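Local coordinates for FERM, RhoGEF and pleckstrin domain protein 2 (Danio rerio, PDB 6D21) that probably acts as a guanine nucleotide exchange factor that activates RAC1, the part modelled being its FERM domain, a membrane-targeting module, at residues T119-A124 / E158-L163; Q9-A14 / S101-R106; L39-Y44 / E94-L99. All blocks are in the same frame, centred on the assembly; numbering follows the deposited sequence.

Contact 1: T119-A124 / E158-L163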
loop_
_atom_site.group_PDB
_atom_site.type_symbol
_atom_site.label_atom_id
_atom_site.label_comp_id
_atom_site.label_asym_id
_atom_site.label_seq_id
_atom_site.Cartn_x
_atom_site.Cartn_y
_atom_site.Cartn_z
ATOM N N THR A 119 -4.896 -12.488 -14.387
ATOM C CA THR A 119 -5.235 -12.112 -13.022
ATOM C C THR A 119 -5.648 -10.644 -12.936
ATOM O O THR A 119 -6.588 -10.288 -12.204
ATOM C CB THR A 119 -4.064 -12.371 -12.063
ATOM O OG1 THR A 119 -3.784 -13.773 -12.048
ATOM C CG2 THR A 119 -4.423 -11.912 -10.633
ATOM N N ALA A 120 -4.940 -9.784 -13.667
ATOM C CA ALA A 120 -5.315 -8.375 -13.735
ATOM C C ALA A 120 -6.735 -8.234 -14.249
ATOM O O ALA A 120 -7.540 -7.486 -13.688
ATOM C CB ALA A 120 -4.358 -7.591 -14.637
ATOM N N ALA A 121 -7.027 -8.953 -15.326
ATOM C CA ALA A 121 -8.350 -8.891 -15.948
ATOM C C ALA A 121 -9.445 -9.360 -14.977
ATOM O O ALA A 121 -10.536 -8.795 -14.925
ATOM C CB ALA A 121 -8.367 -9.723 -17.222
ATOM N N LEU A 122 -9.134 -10.388 -14.196
ATOM C CA LEU A 122 -10.080 -10.945 -13.241
ATOM C C LEU A 122 -10.353 -9.964 -12.092
ATOM O O LEU A 122 -11.506 -9.726 -11.737
ATOM C CB LEU A 122 -9.557 -12.265 -12.699
ATOM C CG LEU A 122 -10.407 -12.858 -11.581
ATOM C CD1 LEU A 122 -11.790 -13.221 -12.112
ATOM C CD2 LEU A 122 -9.693 -14.063 -10.960
ATOM N N LEU A 123 -9.295 -9.376 -11.539
ATOM C CA LEU A 123 -9.456 -8.307 -10.554
ATOM C C LEU A 123 -10.283 -7.152 -11.135
ATOM O O LEU A 123 -11.218 -6.657 -10.502
ATOM C CB LEU A 123 -8.085 -7.791 -10.075
ATOM C CG LEU A 123 -7.293 -8.723 -9.157
ATOM C CD1 LEU A 123 -5.841 -8.282 -9.038
ATOM C CD2 LEU A 123 -7.958 -8.774 -7.757
ATOM N N ALA A 124 -9.952 -6.722 -12.347
ATOM C CA ALA A 124 -10.676 -5.613 -12.955
ATOM C C ALA A 124 -12.164 -5.962 -13.157
ATOM O O ALA A 124 -13.041 -5.106 -12.991
ATOM C CB ALA A 124 -10.027 -5.220 -14.288
ATOM N N GLU A 158 -11.562 -6.836 -23.646
ATOM C CA GLU A 158 -12.456 -7.934 -24.018
ATOM C C GLU A 158 -12.459 -9.030 -22.950
ATOM O O GLU A 158 -13.510 -9.553 -22.587
ATOM C CB GLU A 158 -12.056 -8.525 -25.371
ATOM C CG GLU A 158 -12.252 -7.574 -26.546
ATOM C CD GLU A 158 -13.647 -6.971 -26.593
ATOM O OE1 GLU A 158 -14.629 -7.743 -26.603
ATOM O OE2 GLU A 158 -13.760 -5.724 -26.621
ATOM N N LYS A 159 -11.282 -9.374 -22.445
ATOM C CA LYS A 159 -11.191 -10.373 -21.391
ATOM C C LYS A 159 -11.847 -9.906 -20.103
ATOM O O LYS A 159 -12.500 -10.690 -19.410
ATOM C CB LYS A 159 -9.745 -10.737 -21.096
ATOM C CG LYS A 159 -9.665 -12.013 -20.301
ATOM C CD LYS A 159 -8.297 -12.281 -19.748
ATOM C CE LYS A 159 -8.388 -13.450 -18.786
ATOM N NZ LYS A 159 -8.871 -14.679 -19.486
ATOM N N ILE A 160 -11.644 -8.639 -19.768
ATOM C CA ILE A 160 -12.292 -8.061 -18.606
ATOM C C ILE A 160 -13.810 -8.209 -18.695
ATOM O O ILE A 160 -14.450 -8.592 -17.720
ATOM C CB ILE A 160 -11.918 -6.579 -18.439
ATOM C CG1 ILE A 160 -10.445 -6.447 -18.030
ATOM C CG2 ILE A 160 -12.777 -5.905 -17.386
ATOM C CD1 ILE A 160 -9.974 -5.015 -17.929
ATOM N N MET A 161 -14.380 -7.934 -19.868
ATOM C CA MET A 161 -15.837 -7.961 -20.022
ATOM C C MET A 161 -16.348 -9.393 -20.035
ATOM O O MET A 161 -17.372 -9.701 -19.429
ATOM C CB MET A 161 -16.264 -7.218 -21.294
ATOM C CG MET A 161 -16.163 -5.694 -21.176
ATOM S SD MET A 161 -16.601 -4.815 -22.691
ATOM C CE MET A 161 -15.293 -5.342 -23.799
ATOM N N GLU A 162 -15.623 -10.260 -20.730
ATOM C CA GLU A 162 -15.910 -11.684 -20.746
ATOM C C GLU A 162 -16.025 -12.224 -19.321
ATOM O O GLU A 162 -17.009 -12.877 -18.972
ATOM C CB GLU A 162 -14.821 -12.431 -21.528
ATOM C CG GLU A 162 -15.046 -13.916 -21.701
ATOM C CD GLU A 162 -13.948 -14.586 -22.526
ATOM O OE1 GLU A 162 -12.965 -13.906 -22.904
ATOM O OE2 GLU A 162 -14.075 -15.798 -22.800
ATOM N N LEU A 163 -15.029 -11.933 -18.492
ATOM C CA LEU A 163 -15.045 -12.390 -17.109
ATOM C C LEU A 163 -16.170 -11.735 -16.291
ATOM O O LEU A 163 -16.730 -12.356 -15.387
ATOM C CB LEU A 163 -13.694 -12.120 -16.451
ATOM C CG LEU A 163 -12.531 -12.946 -16.993
ATOM C CD1 LEU A 163 -11.217 -12.509 -16.351
ATOM C CD2 LEU A 163 -12.789 -14.425 -16.747
#

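Contact 2: Q9-A14 / S101-R106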
loop_
_atom_site.group_PDB
_atom_site.type_symbol
_atom_site.label_atom_id
_atom_site.label_comp_id
_atom_site.label_asym_id
_atom_site.label_seq_id
_atom_site.Cartn_x
_atom_site.Cartn_y
_atom_site.Cartn_z
ATOM N N GLN A 9 -6.796 13.523 -0.251
ATOM C CA GLN A 9 -7.464 12.639 -1.188
ATOM C C GLN A 9 -7.772 11.289 -0.555
ATOM O O GLN A 9 -6.875 10.638 -0.013
ATOM C CB GLN A 9 -6.593 12.439 -2.424
ATOM C CG GLN A 9 -7.154 11.428 -3.394
ATOM C CD GLN A 9 -6.409 11.436 -4.708
ATOM O OE1 GLN A 9 -6.509 12.389 -5.491
ATOM N NE2 GLN A 9 -5.632 10.384 -4.949
ATOM N N GLY A 10 -9.033 10.863 -0.627
ATOM C CA GLY A 10 -9.423 9.582 -0.061
ATOM C C GLY A 10 -8.999 8.428 -0.961
ATOM O O GLY A 10 -8.494 8.651 -2.060
ATOM N N LEU A 11 -9.198 7.195 -0.497
ATOM C CA LEU A 11 -8.887 6.046 -1.323
ATOM C C LEU A 11 -9.861 5.957 -2.500
ATOM O O LEU A 11 -9.562 5.340 -3.528
ATOM C CB LEU A 11 -8.905 4.769 -0.486
ATOM C CG LEU A 11 -7.504 4.390 0.011
ATOM C CD1 LEU A 11 -7.547 3.376 1.179
ATOM C CD2 LEU A 11 -6.701 3.829 -1.162
ATOM N N ASP A 12 -11.018 6.593 -2.354
ATOM C CA ASP A 12 -12.000 6.641 -3.433
ATOM C C ASP A 12 -11.711 7.794 -4.393
ATOM O O ASP A 12 -12.547 8.136 -5.237
ATOM C CB ASP A 12 -13.417 6.769 -2.865
ATOM C CG ASP A 12 -13.530 7.861 -1.808
ATOM O OD1 ASP A 12 -12.732 8.825 -1.851
ATOM O OD2 ASP A 12 -14.423 7.756 -0.938
ATOM N N GLU A 13 -10.527 8.385 -4.229
ATOM C CA GLU A 13 -10.018 9.496 -5.046
ATOM C C GLU A 13 -10.730 10.839 -4.821
ATOM O O GLU A 13 -10.315 11.866 -5.358
ATOM C CB GLU A 13 -10.064 9.128 -6.527
ATOM C CG GLU A 13 -8.977 8.159 -6.942
ATOM C CD GLU A 13 -8.803 8.110 -8.447
ATOM O OE1 GLU A 13 -9.695 8.619 -9.160
ATOM O OE2 GLU A 13 -7.773 7.580 -8.916
ATOM N N ALA A 14 -11.778 10.836 -4.007
ATOM C CA ALA A 14 -12.455 12.066 -3.610
ATOM C C ALA A 14 -11.630 12.916 -2.626
ATOM O O ALA A 14 -11.211 12.440 -1.569
ATOM C CB ALA A 14 -13.807 11.731 -2.997
ATOM N N SER A 101 -10.125 -2.820 -0.935
ATOM C CA SER A 101 -10.317 -3.073 -2.366
ATOM C C SER A 101 -9.931 -1.833 -3.223
ATOM O O SER A 101 -9.410 -1.970 -4.323
ATOM C CB SER A 101 -11.761 -3.514 -2.667
ATOM O OG SER A 101 -12.684 -2.458 -2.570
ATOM N N LEU A 102 -10.160 -0.636 -2.696
ATOM C CA LEU A 102 -9.731 0.594 -3.377
ATOM C C LEU A 102 -8.223 0.750 -3.358
ATOM O O LEU A 102 -7.653 1.345 -4.262
ATOM C CB LEU A 102 -10.360 1.833 -2.737
ATOM C CG LEU A 102 -11.875 1.979 -2.880
ATOM C CD1 LEU A 102 -12.361 3.182 -2.074
ATOM C CD2 LEU A 102 -12.255 2.105 -4.349
ATOM N N GLN A 103 -7.571 0.243 -2.323
ATOM C CA GLN A 103 -6.103 0.268 -2.307
ATOM C C GLN A 103 -5.543 -0.646 -3.406
ATOM O O GLN A 103 -4.571 -0.323 -4.095
ATOM C CB GLN A 103 -5.578 -0.172 -0.938
ATOM C CG GLN A 103 -4.038 -0.227 -0.840
ATOM C CD GLN A 103 -3.435 1.160 -0.863
ATOM O OE1 GLN A 103 -3.747 2.001 -0.018
ATOM N NE2 GLN A 103 -2.601 1.417 -1.848
ATOM N N ILE A 104 -6.140 -1.824 -3.543
ATOM C CA ILE A 104 -5.766 -2.732 -4.634
ATOM C C ILE A 104 -6.021 -2.081 -5.990
ATOM O O ILE A 104 -5.215 -2.181 -6.913
ATOM C CB ILE A 104 -6.560 -4.067 -4.519
ATOM C CG1 ILE A 104 -6.147 -4.798 -3.241
ATOM C CG2 ILE A 104 -6.312 -4.941 -5.734
ATOM C CD1 ILE A 104 -7.180 -5.814 -2.778
ATOM N N LYS A 105 -7.179 -1.440 -6.114
ATOM C CA LYS A 105 -7.529 -0.748 -7.346
ATOM C C LYS A 105 -6.421 0.250 -7.699
ATOM O O LYS A 105 -5.957 0.305 -8.842
ATOM C CB LYS A 105 -8.875 -0.042 -7.195
ATOM C CG LYS A 105 -9.336 0.707 -8.438
ATOM C CD LYS A 105 -10.795 1.121 -8.299
ATOM C CE LYS A 105 -11.229 1.992 -9.478
ATOM N NZ LYS A 105 -12.686 2.246 -9.355
ATOM N N ARG A 106 -5.973 1.005 -6.699
ATOM C CA ARG A 106 -4.883 1.970 -6.891
ATOM C C ARG A 106 -3.558 1.326 -7.315
ATOM O O ARG A 106 -2.863 1.810 -8.225
ATOM C CB ARG A 106 -4.648 2.766 -5.600
ATOM C CG ARG A 106 -3.598 3.897 -5.775
ATOM C CD ARG A 106 -3.189 4.485 -4.433
ATOM N NE ARG A 106 -4.202 5.397 -3.910
ATOM C CZ ARG A 106 -4.179 5.894 -2.675
ATOM N NH1 ARG A 106 -3.206 5.548 -1.837
ATOM N NH2 ARG A 106 -5.118 6.741 -2.279
HETATM O O HOH W 1 -6.757 7.957 -4.073
HETATM O O HOH W 2 -8.505 3.797 -5.386
#

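Contact 3: L39-Y44 / E94-L99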
loop_
_atom_site.group_PDB
_atom_site.type_symbol
_atom_site.label_atom_id
_atom_site.label_comp_id
_atom_site.label_asym_id
_atom_site.label_seq_id
_atom_site.Cartn_x
_atom_site.Cartn_y
_atom_site.Cartn_z
ATOM N N LEU A 39 -13.871 5.960 9.749
ATOM C CA LEU A 39 -13.061 4.763 9.620
ATOM C C LEU A 39 -12.789 4.170 11.011
ATOM O O LEU A 39 -11.961 4.685 11.754
ATOM C CB LEU A 39 -11.746 5.096 8.905
ATOM C CG LEU A 39 -10.790 3.920 8.656
ATOM C CD1 LEU A 39 -11.559 2.735 8.079
ATOM C CD2 LEU A 39 -9.601 4.305 7.748
ATOM N N ILE A 40 -13.471 3.083 11.361
ATOM C CA ILE A 40 -13.298 2.491 12.694
ATOM C C ILE A 40 -11.996 1.674 12.782
ATOM O O ILE A 40 -11.244 1.821 13.741
ATOM C CB ILE A 40 -14.509 1.608 13.066
ATOM C CG1 ILE A 40 -15.805 2.422 12.978
ATOM C CG2 ILE A 40 -14.360 1.010 14.476
ATOM C CD1 ILE A 40 -17.053 1.579 13.187
ATOM N N GLU A 41 -11.718 0.834 11.784
ATOM C CA GLU A 41 -10.480 0.037 11.779
ATOM C C GLU A 41 -9.332 0.811 11.126
ATOM O O GLU A 41 -8.779 0.414 10.078
ATOM C CB GLU A 41 -10.702 -1.310 11.069
ATOM C CG GLU A 41 -11.644 -2.244 11.845
ATOM C CD GLU A 41 -11.954 -3.539 11.103
ATOM O OE1 GLU A 41 -11.526 -4.619 11.568
ATOM O OE2 GLU A 41 -12.650 -3.477 10.067
ATOM N N SER A 42 -8.947 1.892 11.785
ATOM C CA SER A 42 -8.082 2.905 11.184
ATOM C C SER A 42 -6.579 2.607 11.336
ATOM O O SER A 42 -5.744 3.222 10.670
ATOM C CB SER A 42 -8.415 4.268 11.807
ATOM O OG SER A 42 -8.029 4.286 13.174
ATOM N N ASP A 43 -6.238 1.655 12.204
ATOM C CA ASP A 43 -4.838 1.383 12.508
ATOM C C ASP A 43 -4.033 0.868 11.316
ATOM O O ASP A 43 -2.809 1.009 11.307
ATOM C CB ASP A 43 -4.725 0.372 13.660
ATOM C CG ASP A 43 -5.033 0.989 15.008
ATOM O OD1 ASP A 43 -5.082 2.233 15.106
ATOM O OD2 ASP A 43 -5.200 0.226 15.977
ATOM N N TYR A 44 -4.695 0.252 10.333
ATOM C CA TYR A 44 -3.986 -0.221 9.138
ATOM C C TYR A 44 -3.590 0.907 8.172
ATOM O O TYR A 44 -2.829 0.671 7.224
ATOM C CB TYR A 44 -4.839 -1.235 8.361
ATOM C CG TYR A 44 -5.275 -2.404 9.200
ATOM C CD1 TYR A 44 -4.406 -3.457 9.439
ATOM C CD2 TYR A 44 -6.543 -2.438 9.787
ATOM C CE1 TYR A 44 -4.790 -4.548 10.229
ATOM C CE2 TYR A 44 -6.937 -3.524 10.593
ATOM C CZ TYR A 44 -6.049 -4.568 10.807
ATOM O OH TYR A 44 -6.398 -5.649 11.585
ATOM N N GLU A 94 -17.388 -3.802 6.693
ATOM C CA GLU A 94 -17.585 -3.720 5.261
ATOM C C GLU A 94 -16.825 -2.514 4.684
ATOM O O GLU A 94 -16.223 -2.603 3.625
ATOM C CB GLU A 94 -19.086 -3.622 4.956
ATOM C CG GLU A 94 -19.489 -3.996 3.552
ATOM C CD GLU A 94 -21.002 -4.023 3.390
ATOM O OE1 GLU A 94 -21.657 -4.881 4.021
ATOM O OE2 GLU A 94 -21.535 -3.171 2.651
ATOM N N PHE A 95 -16.847 -1.394 5.398
ATOM C CA PHE A 95 -16.195 -0.183 4.908
ATOM C C PHE A 95 -14.685 -0.351 4.843
ATOM O O PHE A 95 -14.033 0.153 3.921
ATOM C CB PHE A 95 -16.566 1.011 5.799
ATOM C CG PHE A 95 -15.942 2.313 5.374
ATOM C CD1 PHE A 95 -16.233 2.868 4.141
ATOM C CD2 PHE A 95 -15.085 2.993 6.220
ATOM C CE1 PHE A 95 -15.665 4.068 3.754
ATOM C CE2 PHE A 95 -14.516 4.193 5.829
ATOM C CZ PHE A 95 -14.808 4.724 4.602
ATOM N N THR A 96 -14.121 -1.044 5.827
ATOM C CA THR A 96 -12.679 -1.273 5.835
ATOM C C THR A 96 -12.274 -2.136 4.657
ATOM O O THR A 96 -11.264 -1.874 4.016
ATOM C CB THR A 96 -12.204 -1.966 7.143
ATOM O OG1 THR A 96 -12.755 -1.282 8.262
ATOM C CG2 THR A 96 -10.681 -1.936 7.251
ATOM N N ARG A 97 -13.056 -3.186 4.388
ATOM C CA ARG A 97 -12.789 -4.070 3.251
ATOM C C ARG A 97 -12.933 -3.308 1.945
ATOM O O ARG A 97 -12.196 -3.557 1.015
ATOM C CB ARG A 97 -13.728 -5.282 3.250
ATOM C CG ARG A 97 -13.475 -6.248 4.414
ATOM C CD ARG A 97 -14.240 -7.569 4.245
ATOM N NE ARG A 97 -15.682 -7.370 4.139
ATOM C CZ ARG A 97 -16.511 -7.425 5.174
ATOM N NH1 ARG A 97 -16.038 -7.676 6.386
ATOM N NH2 ARG A 97 -17.811 -7.250 4.998
ATOM N N TYR A 98 -13.909 -2.405 1.885
ATOM C CA TYR A 98 -14.077 -1.517 0.737
ATOM C C TYR A 98 -12.814 -0.685 0.481
ATOM O O TYR A 98 -12.302 -0.626 -0.645
ATOM C CB TYR A 98 -15.286 -0.603 0.966
ATOM C CG TYR A 98 -15.466 0.496 -0.062
ATOM C CD1 TYR A 98 -15.539 0.204 -1.422
ATOM C CD2 TYR A 98 -15.614 1.830 0.332
ATOM C CE1 TYR A 98 -15.730 1.220 -2.375
ATOM C CE2 TYR A 98 -15.816 2.858 -0.615
ATOM C CZ TYR A 98 -15.872 2.546 -1.959
ATOM O OH TYR A 98 -16.055 3.561 -2.884
ATOM N N LEU A 99 -12.285 -0.087 1.547
ATOM C CA LEU A 99 -11.072 0.718 1.436
ATOM C C LEU A 99 -9.913 -0.124 0.974
ATOM O O LEU A 99 -9.113 0.324 0.137
ATOM C CB LEU A 99 -10.734 1.405 2.762
ATOM C CG LEU A 99 -11.644 2.566 3.200
ATOM C CD1 LEU A 99 -11.026 3.335 4.368
ATOM C CD2 LEU A 99 -11.914 3.529 2.049
HETATM O O HOH W 3 -14.158 0.947 9.503
#

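Contact 1: T119-A124 / E158-L163
Ala121 of 119-124 and Ile160 of 158-163 mark where the two helical segments come closest, their local axes 8.2 Å apart and crossing at -52°, with the CA atoms of this pair 4.8 Å from each other. The small side chain of Ala121, which points at the partner helix, is consistent with so near an approach. Its CB is met from three sides: by the aliphatic chain of Lys159, by Ile160 CG1 and by Leu163 CD1. The lysine comes alongside, with Ala121 CB 3.6 Å from Lys159 CD while CG and CE stand only a little farther off. Its CG is anti to the backbone N (chi1 -164°) and the chain is extended as far as CE, which lays its methylenes along the alanine methyl, and bends only at chi4; the same side chain also touches Asn118, earlier on the first helix. Both helices belong to the central, all-helical lobe of the FERM domain, 119-124 lying on helix 117-132 and 158-163 on the short helix 157-164. One turn further along, Ala124 repeats the small-residue surface: Ile160 CD1 reaches its CB at 3.6 Å. The isoleucine CG1 sits beside the backbone N and chi2 is extended at 176°, carrying the terminal methyl along the first helix from Ala121 to Ala124. Leu163 works on the other flank, its CD1 touching backbone as much as side chain, 3.7 Å from Leu122 CA and 4.0 Å from Leu122 CB. Leu122 meets the second helix with the root of its side chain, and its side chain also touches Ile182 of helix 172-183. Loop residue Leu150 touches both Ala120 and Ile160, and Val156 adds to the packing on Ala121. No hydrogen bond crosses between the segments.

Contact 2: Q9-A14 / S101-R106
Leu11 CD2 lies over one face of the Arg106 guanidinium, 3.5 Å above its plane and displaced toward the rim, with the two side chains crossing at about a right angle. At the edge, in plane, are the Gly10 carbonyl oxygen and a water. That water accepts from Arg106 NH2 at 2.7 Å, accepts from Gln9 NE2 and donates to Gly10 O, so it bridges loop and helix. The group is held further by strand 76-81, NH1 bonding to Ser80 OG and NH2 to Leu79 O. Segment 9-14 is the hairpin connection between strands 3-9 and 15-21 of the ubiquitin-like lobe, tightened by a type I turn from Gly10 to Glu13 and an Asx turn in which Asp12 OD1 accepts from Ala14 N. This tip rests on helix 94-110 of the central lobe. Leu11 CB meets Leu102 CB at 4.0 Å, and Leu102 CD1 reaches past it to Asp12 CB at 3.8 Å. Gln103 OE1, which accepts from Val81 N, also touches Leu11 CD2. A second water donates to Leu11 O at 2.6 Å and to Leu102 O at 2.8 Å.

Contact 3: L39-Y44 / E94-L99
Thr96 OG1 donates to Glu41 OE2 over 2.8 Å, meeting the oxygen on its anti side, 23° out of the carboxylate plane. The two side chains cross at about a right angle, and the threonine also packs against the glutamate's stem, with Thr96 CG2 3.9 Å from Glu41 CB. Glu41 has CG beside the backbone N (chi1 -68°) and an extended chi2, which sets its carboxylate beside Thr96, next to the residues leading into helix 94-110. There OE2 takes a second bond from the backbone N of Glu93, and OE1 a weak one from Gln92 N; amides just ahead of the helix would be expected to favour the negative charge. Thr96 OG1 in turn accepts from a water 2.9 Å away, and the water itself accepts from Ile40 N, tying the hydroxyl to the loop backbone as well. Glu41 is the centre of an inverse gamma turn, closed by a weak bond from Ser42 N to Ile40 O.

The apolar half belongs to Leu39. With CG anti to the backbone N (chi1 -178°), the end of its branch comes close to the helix. Leu99 CD1 meets both methyls, 3.8 Å from Leu39 CD1 and from Leu39 CD2, and CD1 also touches Phe95 CE2 at 4.0 Å. Leu39 crosses the phenylalanine at about a right angle, and Leu99 CG lies over one face of that same ring, offset toward its rim. Phe45, on strand 45-50, touches Leu39, Thr96 and Leu99, continuing this hydrophobic patch. The arrangement is an interlobe seam of the FERM fold, where the connection between helix 26-36 and strand 45-50 of the ubiquitin-like lobe packs on the first helix of the central lobe.

Contacts 2 and 3 share helix 94-110, and their centres are 12 Å apart. They touch: Leu11 CD1 lies 3.6 Å from Leu99 O. Two separate connections of the ubiquitin-like lobe therefore rest on successive turns of one helix, contact 3 near its start and contact 2 farther along. In sequence, contact 3 falls within the span bridged by contact 2, and both close before contact 1 opens. Contact 1, on the next helix, 117-132, is centred about 19 Å from contact 2 and about 26 Å from contact 3; it is internal to the central lobe. Helix 94-110 thus carries the central lobe's side of both interlobe contacts, while contact 1 lies within the helical lobe.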